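PDB 4OC9: putative O-acetylhomoserine (Thiol)-lyase from Campylobacter jejuni, which probably catalyses the pyridoxal phosphate-dependent formation of homocysteine from O-acetylhomoserine and sulfide. Local coordinates for residues L38-A43 / L47-N52; I170-K175 / G196-V201; Q298-V303 / V316-L321; K348-A353 / I376-S381. All blocks are in the same frame, centred on the assembly; numbering follows the deposited sequence.

Overall arrangement
The four contacts follow one another along the chain and illustrate how helices are tied to the loops, turns and strands beside them, by backbone bonds in contact 1 and mainly by side chains in the others. Contact 2 joins helix 164-174 to the chain entering strand 199-203, which leads toward K206, the lysine that carries pyridoxal phosphate. Contacts 3 and 4 share the five-stranded sheet; their centres are 19 Å apart and their nearest atoms about 10 Å. Contact 1 projects on the other side of the chain's centre, 56 Å from contact 4 between centres. Across subunits the distance closes: L38 and A42 of one copy pack on H378 and S381 of another, joining contacts 1 and 4.

Contact 1. Residues L38-A43 / L47-N52; sequences LDQAAA and LQELGN
A43 and E49 meet where helix 38-45 runs out and the chain folds back on its last turn. The E49 side chain can be followed outward along the helix end. Its CB merely grazes the methyl of A43, while CG, turned anti to its own carbonyl carbon (chi1 -57°), comes to 3.6 Å from A43 CB. The carboxylate carbon CD stays over the same methyl at 3.7 Å, and OE1 is 3.8 Å from A43 CB. The extended chain then carries OE2 past A43 and back toward Q40, one turn earlier in the helix, where it lies 3.8 Å from CG of Q40. The two side chains cross at about a right angle, with amide and carboxylate planes nearly perpendicular, and their touch is a van der Waals one: the Q40 oxygen accepts from the backbone N of E36.

The backbone closes the helix. A43 O takes a nearly straight bond from E49 N (3.2 Å, 173° at the hydrogen), with the donor well above the carbonyl plane, and a weak one from Q48 N at 3.1 Å. Q48 N to A43 O and L47 N to R44 O, with L47 at positive phi, make a Schellman motif; E49 N adds a second donor to A43 O.

The capped helix stands at the surface, far from the chain's centre. L38 and A42 face a second subunit, N52 bonds to Q20 of a third, and the loop that begins at the cap runs on toward helix 60-73.

Contact 2. Residues I170-K175 / G196-V201; sequences IAKKHK and GVDVIV
In the crossover from strand 146-152 through helix 164-174 to strand 177-181, K172 near the helix end reaches over to G196 and D198, which lead into the neighbouring parallel strand 199-203. The lysine does all the spanning, for the nearest CA atoms, of K172 and G196, are 8.4 Å apart. Its chain runs extended as far as CE and then bends at the last torsion (chi4 -49°), which swings the ammonium in toward the strand side.

There NZ donates to G196 O at 3.2 Å, approaching slightly tilted from the carbonyl plane, with CE resting 3.7 Å from that same oxygen. The second tie is a long salt bridge from NZ to D198 OD1, at 3.6 Å. One cation thus bridges a backbone carbonyl and a carboxylate two residues apart.

The aspartate has stronger partners elsewhere. Its OD1 also pairs with R222, while OD2 accepts from the backbone N of S178, a bond that ties the carboxylate to the start of strand 177-181. Two basic groups around OD1 would be expected to favour a charged D198. On the helix side, K175 at positive phi closes a Schellman motif, and A171 packs on I149 of strand 146-152.

Parallel strands connected by helices, with antiparallel strand 217-221 next to 199-203, are the arrangement of the large domain in fold type I pyridoxal phosphate enzymes.

Contact 3. Residues Q298-V303 / V316-L321; sequences QNAEKV and VNYPTL
A300 and Y318 supply the apolar contact between helix 276-309 and the turn that follows strand 315-317. The methyl of A300 sits against the outer end of the phenol, with CB 3.6 Å from CZ and 3.3 Å from OH.

Other groups surround the ring. The carbonyl oxygen of A300 lies over one face, whereas E301 CA approaches obliquely, 4.0 Å from CE2 of Y318. Within the turn itself, P319 CD covers a face toward the rim and T320 OG1 stands in the ring plane at its edge.

A further set of van der Waals contacts joins E301 to T320. With CG anti to its own backbone N (chi1 -171°), the glutamate crosses the threonine obliquely, CG lying 3.6 Å from OG1 and OE2 ending 3.4 Å from CG2.

The polar link is indirect. A single water donates to both sides, to E301 OE2 at 3.2 Å and to Y318 OH at 2.8 Å. Y318 OH in turn bonds to the backbone O of S340, and L321 N to Y318 O closes the type I turn.

No direct hydrogen bond spans helix and turn. The arrangement is consistent with an ionised E301 that accepts from the water, so that the water carries the link between the carboxylate and the buried hydroxyl, which itself donates to S340 O.

Contact 4. Residues K348-A353 / I376-S381; sequences KDYEHA and IIHPAS
Helix 350-359 and the chain leaving strand 375-377 approach most closely at A353 and H378, whose CA atoms are 7.3 Å apart. Between them the side chains do the joining. Y350, with CG anti to its backbone N (chi1 174°), turns its ring so that an edge points at the face of H378 in an offset edge-to-face pair, centroids 5.5 Å apart and planes at 88°. The nearest atoms are Y350 CD1 and H378 NE2, 3.7 Å apart. A353 comes at the imidazole differently: its CB lies in the plane of the ring, at the edge, 3.8 Å from CD2. The histidine thus has the offset tyrosine edge on one approach and a methyl at its rim.

Its nitrogens are occupied as well. NE2 bonds to the backbone O of K399, whose ammonium makes a cation-pi contact with Y350, and ND1 has a weak bond to S381 OG, 3.3 Å away.

The start of the helix is set by its own cap. D349, the N-cap residue, accepts from H352 N at OD1 (2.9 Å), met nearly along the C-O axis. H352 ND1 accepts from K348 N in a straight bond of 3.2 Å and 171°, while K348 CE lies 3.6 Å above the plane of that ring, over its centre. Because H352 ND1 accepts and NE2 bonds to I422 O, that ring is probably neutral with its proton on NE2.

L38 of a second subunit packs on H378 too. Bonded through NE2 to a carbonyl, H378 presumably carries a proton there and donates it to K399 O.

Contact 1. Residues L38-A43 / L47-N52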
loop_
_atom_site.group_PDB
_atom_site.type_symbol
_atom_site.label_atom_id
_atom_site.label_comp_id
_atom_site.label_asym_id
_atom_site.label_seq_id
_atom_site.Cartn_x
_atom_site.Cartn_y
_atom_site.Cartn_z
ATOM N N LEU D 38 -27.879 15.729 5.873
ATOM C CA LEU D 38 -27.994 15.379 7.300
ATOM C C LEU D 38 -28.925 14.207 7.626
ATOM O O LEU D 38 -28.633 13.408 8.517
ATOM C CB LEU D 38 -28.332 16.591 8.158
ATOM C CG LEU D 38 -28.065 16.342 9.673
ATOM C CD1 LEU D 38 -26.558 16.478 9.693
ATOM C CD2 LEU D 38 -28.632 17.325 10.691
ATOM N N ASP D 39 -30.035 14.078 6.916
ATOM C CA ASP D 39 -30.963 12.963 7.177
ATOM C C ASP D 39 -30.275 11.642 6.967
ATOM O O ASP D 39 -30.361 10.738 7.812
ATOM C CB ASP D 39 -32.194 13.016 6.254
ATOM C CG ASP D 39 -33.110 14.206 6.538
ATOM O OD1 ASP D 39 -32.969 14.855 7.594
ATOM O OD2 ASP D 39 -33.996 14.449 5.696
ATOM N N GLN D 40 -29.616 11.527 5.817
ATOM C CA GLN D 40 -28.899 10.317 5.462
ATOM C C GLN D 40 -27.941 9.897 6.577
ATOM O O GLN D 40 -27.873 8.727 6.950
ATOM C CB GLN D 40 -28.073 10.549 4.218
ATOM C CG GLN D 40 -27.409 9.284 3.705
ATOM C CD GLN D 40 -26.554 9.537 2.469
ATOM O OE1 GLN D 40 -25.624 10.319 2.496
ATOM N NE2 GLN D 40 -26.813 8.789 1.413
ATOM N N ALA D 41 -27.174 10.870 7.058
ATOM C CA ALA D 41 -26.206 10.638 8.110
ATOM C C ALA D 41 -26.896 10.074 9.353
ATOM O O ALA D 41 -26.666 8.945 9.745
ATOM C CB ALA D 41 -25.470 11.923 8.423
ATOM N N ALA D 42 -27.778 10.868 9.936
ATOM C CA ALA D 42 -28.524 10.462 11.129
ATOM C C ALA D 42 -29.208 9.113 10.914
ATOM O O ALA D 42 -29.205 8.263 11.794
ATOM C CB ALA D 42 -29.555 11.531 11.517
ATOM N N ALA D 43 -29.791 8.916 9.748
ATOM C CA ALA D 43 -30.452 7.667 9.474
ATOM C C ALA D 43 -29.466 6.504 9.586
ATOM O O ALA D 43 -29.833 5.427 10.059
ATOM C CB ALA D 43 -31.122 7.702 8.112
ATOM N N LEU D 47 -29.298 3.029 12.392
ATOM C CA LEU D 47 -29.553 1.717 11.793
ATOM C C LEU D 47 -30.820 1.690 10.934
ATOM O O LEU D 47 -31.257 0.624 10.533
ATOM C CB LEU D 47 -29.543 0.546 12.796
ATOM C CG LEU D 47 -28.238 0.261 13.535
ATOM C CD1 LEU D 47 -27.862 1.360 14.531
ATOM C CD2 LEU D 47 -28.415 -1.049 14.279
ATOM N N GLN D 48 -31.398 2.855 10.645
ATOM C CA GLN D 48 -32.575 2.875 9.792
ATOM C C GLN D 48 -32.091 2.607 8.370
ATOM O O GLN D 48 -32.642 1.759 7.688
ATOM C CB GLN D 48 -33.386 4.153 9.924
ATOM C CG GLN D 48 -34.011 4.289 11.302
ATOM C CD GLN D 48 -34.901 5.503 11.430
ATOM O OE1 GLN D 48 -35.130 6.222 10.459
ATOM N NE2 GLN D 48 -35.429 5.726 12.631
ATOM N N GLU D 49 -31.020 3.271 7.950
ATOM C CA GLU D 49 -30.479 3.046 6.608
ATOM C C GLU D 49 -29.084 2.436 6.693
ATOM O O GLU D 49 -28.266 2.868 7.501
ATOM C CB GLU D 49 -30.321 4.344 5.774
ATOM C CG GLU D 49 -31.514 5.268 5.506
ATOM C CD GLU D 49 -31.113 6.504 4.663
ATOM O OE1 GLU D 49 -31.935 7.438 4.435
ATOM O OE2 GLU D 49 -29.944 6.547 4.216
ATOM N N LEU D 50 -28.813 1.408 5.900
ATOM C CA LEU D 50 -27.456 0.827 5.894
ATOM C C LEU D 50 -26.528 1.578 4.950
ATOM O O LEU D 50 -26.965 2.078 3.920
ATOM C CB LEU D 50 -27.384 -0.661 5.617
ATOM C CG LEU D 50 -27.722 -1.224 7.013
ATOM C CD1 LEU D 50 -29.230 -1.300 7.098
ATOM C CD2 LEU D 50 -27.130 -2.588 7.311
ATOM N N GLY D 51 -25.257 1.674 5.311
ATOM C CA GLY D 51 -24.314 2.395 4.469
ATOM C C GLY D 51 -23.038 2.803 5.174
ATOM O O GLY D 51 -22.849 2.563 6.372
ATOM N N ASN D 52 -22.175 3.460 4.413
ATOM C CA ASN D 52 -20.886 3.916 4.923
ATOM C C ASN D 52 -20.998 5.006 5.937
ATOM O O ASN D 52 -21.755 5.970 5.764
ATOM C CB ASN D 52 -20.023 4.436 3.788
ATOM C CG ASN D 52 -19.736 3.378 2.754
ATOM O OD1 ASN D 52 -19.872 2.190 3.019
ATOM N ND2 ASN D 52 -19.301 3.811 1.579
#

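Contact 2. Residues I170-K175 / G196-V201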
loop_
_atom_site.group_PDB
_atom_site.type_symbol
_atom_site.label_atom_id
_atom_site.label_comp_id
_atom_site.label_asym_id
_atom_site.label_seq_id
_atom_site.Cartn_x
_atom_site.Cartn_y
_atom_site.Cartn_z
ATOM N N ILE D 170 -25.306 -32.301 19.280
ATOM C CA ILE D 170 -25.261 -31.850 20.648
ATOM C C ILE D 170 -25.576 -30.373 20.764
ATOM O O ILE D 170 -26.339 -29.960 21.651
ATOM C CB ILE D 170 -23.868 -32.115 21.261
ATOM C CG1 ILE D 170 -23.610 -33.649 21.328
ATOM C CG2 ILE D 170 -23.783 -31.516 22.653
ATOM C CD1 ILE D 170 -22.242 -34.053 21.839
ATOM N N ALA D 171 -24.981 -29.580 19.883
ATOM C CA ALA D 171 -25.187 -28.142 19.891
ATOM C C ALA D 171 -26.625 -27.778 19.571
ATOM O O ALA D 171 -27.207 -26.946 20.252
ATOM C CB ALA D 171 -24.256 -27.476 18.903
ATOM N N LYS D 172 -27.197 -28.404 18.555
ATOM C CA LYS D 172 -28.576 -28.113 18.187
ATOM C C LYS D 172 -29.570 -28.524 19.269
ATOM O O LYS D 172 -30.573 -27.843 19.499
ATOM C CB LYS D 172 -28.962 -28.621 16.766
ATOM C CG LYS D 172 -28.242 -27.805 15.683
ATOM C CD LYS D 172 -28.799 -28.027 14.274
ATOM C CE LYS D 172 -28.047 -27.295 13.176
ATOM N NZ LYS D 172 -27.724 -25.850 13.326
ATOM N N LYS D 173 -29.266 -29.609 19.966
ATOM C CA LYS D 173 -30.135 -30.099 20.996
ATOM C C LYS D 173 -30.290 -29.045 22.102
ATOM O O LYS D 173 -31.402 -28.704 22.479
ATOM C CB LYS D 173 -29.573 -31.388 21.587
ATOM C CG LYS D 173 -30.541 -32.085 22.523
ATOM C CD LYS D 173 -29.935 -33.301 23.188
ATOM C CE LYS D 173 -28.842 -32.910 24.178
ATOM N NZ LYS D 173 -28.314 -34.148 24.807
ATOM N N HIS D 174 -29.171 -28.541 22.610
ATOM C CA HIS D 174 -29.185 -27.543 23.672
ATOM C C HIS D 174 -29.413 -26.122 23.185
ATOM O O HIS D 174 -29.422 -25.194 23.999
ATOM C CB HIS D 174 -27.858 -27.547 24.443
ATOM C CG HIS D 174 -27.531 -28.849 25.105
ATOM N ND1 HIS D 174 -27.930 -29.152 26.394
ATOM C CD2 HIS D 174 -26.824 -29.916 24.671
ATOM C CE1 HIS D 174 -27.488 -30.356 26.719
ATOM N NE2 HIS D 174 -26.812 -30.839 25.691
ATOM N N LYS D 175 -29.560 -25.924 21.878
ATOM C CA LYS D 175 -29.784 -24.575 21.314
ATOM C C LYS D 175 -28.576 -23.653 21.563
ATOM O O LYS D 175 -28.720 -22.482 21.925
ATOM C CB LYS D 175 -31.059 -23.983 21.904
ATOM C CG LYS D 175 -32.221 -24.895 21.643
ATOM C CD LYS D 175 -32.877 -24.675 20.303
ATOM C CE LYS D 175 -33.714 -23.409 20.422
ATOM N NZ LYS D 175 -34.381 -23.057 19.141
ATOM N N GLY D 196 -24.086 -28.142 9.613
ATOM C CA GLY D 196 -24.764 -27.528 10.753
ATOM C C GLY D 196 -24.048 -26.480 11.592
ATOM O O GLY D 196 -24.603 -26.010 12.588
ATOM N N VAL D 197 -22.830 -26.108 11.213
ATOM C CA VAL D 197 -22.120 -25.088 11.985
ATOM C C VAL D 197 -22.865 -23.753 11.841
ATOM O O VAL D 197 -23.414 -23.450 10.796
ATOM C CB VAL D 197 -20.640 -24.974 11.583
ATOM C CG1 VAL D 197 -19.992 -23.717 12.148
ATOM C CG2 VAL D 197 -19.891 -26.217 12.013
ATOM N N ASP D 198 -22.887 -23.001 12.929
ATOM C CA ASP D 198 -23.540 -21.714 12.984
ATOM C C ASP D 198 -22.635 -20.565 12.583
ATOM O O ASP D 198 -23.013 -19.696 11.776
ATOM C CB ASP D 198 -24.026 -21.500 14.430
ATOM C CG ASP D 198 -25.070 -22.551 14.865
ATOM O OD1 ASP D 198 -26.048 -22.780 14.100
ATOM O OD2 ASP D 198 -24.958 -23.076 16.009
ATOM N N VAL D 199 -21.443 -20.553 13.165
ATOM C CA VAL D 199 -20.460 -19.522 12.921
ATOM C C VAL D 199 -19.081 -20.073 12.592
ATOM O O VAL D 199 -18.574 -20.945 13.254
ATOM C CB VAL D 199 -20.311 -18.601 14.160
ATOM C CG1 VAL D 199 -19.194 -17.576 13.977
ATOM C CG2 VAL D 199 -21.618 -17.889 14.439
ATOM N N ILE D 200 -18.485 -19.530 11.541
ATOM C CA ILE D 200 -17.150 -19.919 11.109
ATOM C C ILE D 200 -16.148 -18.783 11.295
ATOM O O ILE D 200 -16.445 -17.624 10.967
ATOM C CB ILE D 200 -17.120 -20.301 9.629
ATOM C CG1 ILE D 200 -17.769 -21.661 9.425
ATOM C CG2 ILE D 200 -15.688 -20.393 9.145
ATOM C CD1 ILE D 200 -17.895 -22.067 7.982
ATOM N N VAL D 201 -15.006 -19.093 11.891
ATOM C CA VAL D 201 -13.959 -18.082 12.042
ATOM C C VAL D 201 -12.749 -18.512 11.223
ATOM O O VAL D 201 -12.501 -19.707 11.018
ATOM C CB VAL D 201 -13.524 -17.773 13.471
ATOM C CG1 VAL D 201 -14.616 -17.044 14.203
ATOM C CG2 VAL D 201 -13.077 -19.037 14.200
#

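Contact 3. Residues Q298-V303 / V316-L321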
loop_
_atom_site.group_PDB
_atom_site.type_symbol
_atom_site.label_atom_id
_atom_site.label_comp_id
_atom_site.label_asym_id
_atom_site.label_seq_id
_atom_site.Cartn_x
_atom_site.Cartn_y
_atom_site.Cartn_z
ATOM N N GLN D 298 -1.014 -31.310 -2.408
ATOM C CA GLN D 298 -0.241 -32.296 -3.155
ATOM C C GLN D 298 1.193 -32.381 -2.574
ATOM O O GLN D 298 1.711 -33.480 -2.369
ATOM C CB GLN D 298 -0.197 -31.917 -4.640
ATOM C CG GLN D 298 -1.556 -31.979 -5.325
ATOM C CD GLN D 298 -1.579 -31.301 -6.704
ATOM O OE1 GLN D 298 -0.844 -30.338 -6.958
ATOM N NE2 GLN D 298 -2.485 -31.751 -7.565
ATOM N N ASN D 299 1.834 -31.230 -2.350
ATOM C CA ASN D 299 3.164 -31.244 -1.773
ATOM C C ASN D 299 3.180 -31.869 -0.390
ATOM O O ASN D 299 4.045 -32.682 -0.086
ATOM C CB ASN D 299 3.765 -29.857 -1.662
ATOM C CG ASN D 299 4.259 -29.301 -2.987
ATOM O OD1 ASN D 299 4.396 -30.018 -3.954
ATOM N ND2 ASN D 299 4.590 -28.013 -3.000
ATOM N N ALA D 300 2.221 -31.502 0.453
ATOM C CA ALA D 300 2.173 -32.042 1.801
ATOM C C ALA D 300 2.095 -33.543 1.816
ATOM O O ALA D 300 2.753 -34.215 2.631
ATOM C CB ALA D 300 0.999 -31.460 2.568
ATOM N N GLU D 301 1.280 -34.088 0.918
ATOM C CA GLU D 301 1.106 -35.533 0.841
ATOM C C GLU D 301 2.402 -36.241 0.485
ATOM O O GLU D 301 2.738 -37.234 1.117
ATOM C CB GLU D 301 -0.010 -35.890 -0.105
ATOM C CG GLU D 301 -0.375 -37.359 -0.069
ATOM C CD GLU D 301 -1.763 -37.540 -0.774
ATOM O OE1 GLU D 301 -2.167 -38.573 -1.404
ATOM O OE2 GLU D 301 -2.529 -36.545 -0.652
ATOM N N LYS D 302 3.139 -35.710 -0.482
ATOM C CA LYS D 302 4.417 -36.304 -0.877
ATOM C C LYS D 302 5.441 -36.230 0.237
ATOM O O LYS D 302 6.145 -37.212 0.500
ATOM C CB LYS D 302 4.942 -35.657 -2.076
ATOM C CG LYS D 302 4.063 -35.905 -3.280
ATOM C CD LYS D 302 4.546 -35.092 -4.468
ATOM C CE LYS D 302 3.646 -35.302 -5.668
ATOM N NZ LYS D 302 4.096 -34.407 -6.761
ATOM N N VAL D 303 5.479 -35.108 0.938
ATOM C CA VAL D 303 6.385 -34.944 2.058
ATOM C C VAL D 303 5.949 -35.924 3.165
ATOM O O VAL D 303 6.784 -36.563 3.807
ATOM C CB VAL D 303 6.381 -33.496 2.602
ATOM C CG1 VAL D 303 7.153 -33.367 3.902
ATOM C CG2 VAL D 303 6.941 -32.546 1.565
ATOM N N VAL D 316 4.247 -39.827 11.933
ATOM C CA VAL D 316 3.803 -38.754 11.102
ATOM C C VAL D 316 2.327 -38.519 11.249
ATOM O O VAL D 316 1.543 -39.433 11.143
ATOM C CB VAL D 316 4.068 -39.036 9.600
ATOM C CG1 VAL D 316 3.562 -37.879 8.726
ATOM C CG2 VAL D 316 5.558 -39.248 9.347
ATOM N N ASN D 317 1.946 -37.257 11.387
ATOM C CA ASN D 317 0.532 -36.878 11.515
ATOM C C ASN D 317 0.009 -36.160 10.306
ATOM O O ASN D 317 0.295 -34.965 10.132
ATOM C CB ASN D 317 0.277 -35.923 12.623
ATOM C CG ASN D 317 0.228 -36.544 13.956
ATOM O OD1 ASN D 317 0.022 -37.749 14.124
ATOM N ND2 ASN D 317 0.258 -35.693 14.937
ATOM N N TYR D 318 -0.707 -36.866 9.449
ATOM C CA TYR D 318 -1.286 -36.246 8.249
ATOM C C TYR D 318 -2.467 -37.155 7.858
ATOM O O TYR D 318 -2.325 -38.346 7.732
ATOM C CB TYR D 318 -0.242 -35.997 7.148
ATOM C CG TYR D 318 -0.739 -35.131 6.043
ATOM C CD1 TYR D 318 -0.845 -33.762 6.208
ATOM C CD2 TYR D 318 -1.042 -35.658 4.809
ATOM C CE1 TYR D 318 -1.294 -32.953 5.190
ATOM C CE2 TYR D 318 -1.500 -34.858 3.777
ATOM C CZ TYR D 318 -1.625 -33.494 3.979
ATOM O OH TYR D 318 -2.084 -32.705 2.921
ATOM N N PRO D 319 -3.644 -36.575 7.666
ATOM C CA PRO D 319 -4.856 -37.334 7.377
ATOM C C PRO D 319 -4.922 -38.234 6.152
ATOM O O PRO D 319 -5.716 -39.151 6.150
ATOM C CB PRO D 319 -5.932 -36.233 7.273
ATOM C CG PRO D 319 -5.311 -34.997 7.816
ATOM C CD PRO D 319 -3.865 -35.128 7.471
ATOM N N THR D 320 -4.100 -37.995 5.133
ATOM C CA THR D 320 -4.137 -38.828 3.961
ATOM C C THR D 320 -3.486 -40.189 4.241
ATOM O O THR D 320 -3.678 -41.134 3.467
ATOM C CB THR D 320 -3.421 -38.189 2.767
ATOM O OG1 THR D 320 -2.023 -38.062 3.052
ATOM C CG2 THR D 320 -4.015 -36.877 2.428
ATOM N N LEU D 321 -2.692 -40.293 5.311
ATOM C CA LEU D 321 -2.048 -41.556 5.647
ATOM C C LEU D 321 -3.121 -42.521 6.189
ATOM O O LEU D 321 -3.758 -42.239 7.198
ATOM C CB LEU D 321 -0.927 -41.340 6.658
ATOM C CG LEU D 321 0.275 -40.528 6.187
ATOM C CD1 LEU D 321 1.257 -40.248 7.321
ATOM C CD2 LEU D 321 0.974 -41.226 5.054
HETATM O O HOH W 1 -3.473 -33.875 0.850
#

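Contact 4. Residues K348-A353 / I376-S381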
loop_
_atom_site.group_PDB
_atom_site.type_symbol
_atom_site.label_atom_id
_atom_site.label_comp_id
_atom_site.label_asym_id
_atom_site.label_seq_id
_atom_site.Cartn_x
_atom_site.Cartn_y
_atom_site.Cartn_z
ATOM N N LYS D 348 13.614 -38.391 16.347
ATOM C CA LYS D 348 14.109 -39.439 17.263
ATOM C C LYS D 348 13.957 -38.981 18.701
ATOM O O LYS D 348 13.480 -39.727 19.541
ATOM C CB LYS D 348 15.565 -39.832 16.957
ATOM C CG LYS D 348 15.730 -40.485 15.566
ATOM C CD LYS D 348 17.157 -40.894 15.193
ATOM C CE LYS D 348 18.115 -39.718 15.113
ATOM N NZ LYS D 348 19.468 -40.106 14.628
ATOM N N ASP D 349 14.330 -37.726 18.945
ATOM C CA ASP D 349 14.257 -37.104 20.265
ATOM C C ASP D 349 14.436 -35.586 20.155
ATOM O O ASP D 349 14.584 -35.036 19.054
ATOM C CB ASP D 349 15.329 -37.718 21.161
ATOM C CG ASP D 349 16.709 -37.581 20.581
ATOM O OD1 ASP D 349 16.926 -36.697 19.717
ATOM O OD2 ASP D 349 17.587 -38.375 20.980
ATOM N N TYR D 350 14.398 -34.916 21.300
ATOM C CA TYR D 350 14.558 -33.478 21.364
ATOM C C TYR D 350 15.790 -32.980 20.605
ATOM O O TYR D 350 15.693 -32.061 19.783
ATOM C CB TYR D 350 14.564 -32.985 22.837
ATOM C CG TYR D 350 14.876 -31.518 22.912
ATOM C CD1 TYR D 350 13.908 -30.577 22.615
ATOM C CD2 TYR D 350 16.164 -31.076 23.197
ATOM C CE1 TYR D 350 14.205 -29.226 22.581
ATOM C CE2 TYR D 350 16.473 -29.722 23.199
ATOM C CZ TYR D 350 15.491 -28.796 22.889
ATOM O OH TYR D 350 15.797 -27.444 22.880
ATOM N N GLU D 351 16.952 -33.573 20.849
ATOM C CA GLU D 351 18.182 -33.136 20.163
ATOM C C GLU D 351 18.120 -33.263 18.653
ATOM O O GLU D 351 18.700 -32.450 17.936
ATOM C CB GLU D 351 19.417 -33.849 20.724
ATOM C CG GLU D 351 19.791 -33.463 22.168
ATOM C CD GLU D 351 20.309 -32.017 22.313
ATOM O OE1 GLU D 351 20.861 -31.463 21.341
ATOM O OE2 GLU D 351 20.229 -31.458 23.433
ATOM N N HIS D 352 17.399 -34.273 18.170
ATOM C CA HIS D 352 17.260 -34.502 16.735
ATOM C C HIS D 352 16.316 -33.461 16.141
ATOM O O HIS D 352 16.611 -32.873 15.107
ATOM C CB HIS D 352 16.840 -35.948 16.462
ATOM C CG HIS D 352 16.772 -36.314 15.001
ATOM N ND1 HIS D 352 15.654 -36.876 14.414
ATOM C CD2 HIS D 352 17.658 -36.118 13.992
ATOM C CE1 HIS D 352 15.887 -37.097 13.133
ATOM N NE2 HIS D 352 17.088 -36.624 12.844
ATOM N N ALA D 353 15.229 -33.183 16.844
ATOM C CA ALA D 353 14.245 -32.176 16.404
ATOM C C ALA D 353 14.870 -30.782 16.255
ATOM O O ALA D 353 14.533 -30.007 15.364
ATOM C CB ALA D 353 13.108 -32.097 17.386
ATOM N N ILE D 376 9.023 -24.143 9.221
ATOM C CA ILE D 376 9.252 -25.170 10.238
ATOM C C ILE D 376 9.361 -24.584 11.616
ATOM O O ILE D 376 9.822 -23.476 11.773
ATOM C CB ILE D 376 10.522 -25.986 9.898
ATOM C CG1 ILE D 376 10.757 -27.088 10.942
ATOM C CG2 ILE D 376 11.746 -25.098 9.802
ATOM C CD1 ILE D 376 11.831 -28.106 10.579
ATOM N N ILE D 377 8.923 -25.346 12.599
ATOM C CA ILE D 377 8.972 -24.958 13.993
ATOM C C ILE D 377 8.846 -26.145 14.955
ATOM O O ILE D 377 8.371 -27.199 14.580
ATOM C CB ILE D 377 7.839 -24.009 14.328
ATOM C CG1 ILE D 377 8.328 -23.185 15.562
ATOM C CG2 ILE D 377 6.504 -24.826 14.377
ATOM C CD1 ILE D 377 7.766 -21.803 15.547
ATOM N N HIS D 378 9.322 -25.950 16.187
ATOM C CA HIS D 378 9.277 -26.943 17.287
ATOM C C HIS D 378 8.287 -26.416 18.345
ATOM O O HIS D 378 8.692 -25.676 19.242
ATOM C CB HIS D 378 10.649 -27.053 17.933
ATOM C CG HIS D 378 10.705 -28.043 19.049
ATOM N ND1 HIS D 378 10.258 -27.761 20.321
ATOM C CD2 HIS D 378 11.201 -29.306 19.089
ATOM C CE1 HIS D 378 10.457 -28.813 21.095
ATOM N NE2 HIS D 378 11.021 -29.769 20.371
ATOM N N PRO D 379 7.003 -26.797 18.256
ATOM C CA PRO D 379 5.909 -26.351 19.156
ATOM C C PRO D 379 6.069 -26.325 20.673
ATOM O O PRO D 379 5.647 -25.357 21.323
ATOM C CB PRO D 379 4.764 -27.309 18.811
ATOM C CG PRO D 379 5.018 -27.668 17.403
ATOM C CD PRO D 379 6.513 -27.778 17.279
ATOM N N ALA D 380 6.613 -27.370 21.266
ATOM C CA ALA D 380 6.755 -27.363 22.723
ATOM C C ALA D 380 7.406 -26.071 23.289
ATOM O O ALA D 380 6.840 -25.433 24.175
ATOM C CB ALA D 380 7.522 -28.598 23.177
ATOM N N SER D 381 8.558 -25.672 22.735
ATOM C CA SER D 381 9.289 -24.477 23.188
ATOM C C SER D 381 8.903 -23.192 22.443
ATOM O O SER D 381 9.584 -22.140 22.547
ATOM C CB SER D 381 10.785 -24.705 22.919
ATOM O OG SER D 381 11.076 -24.790 21.516
#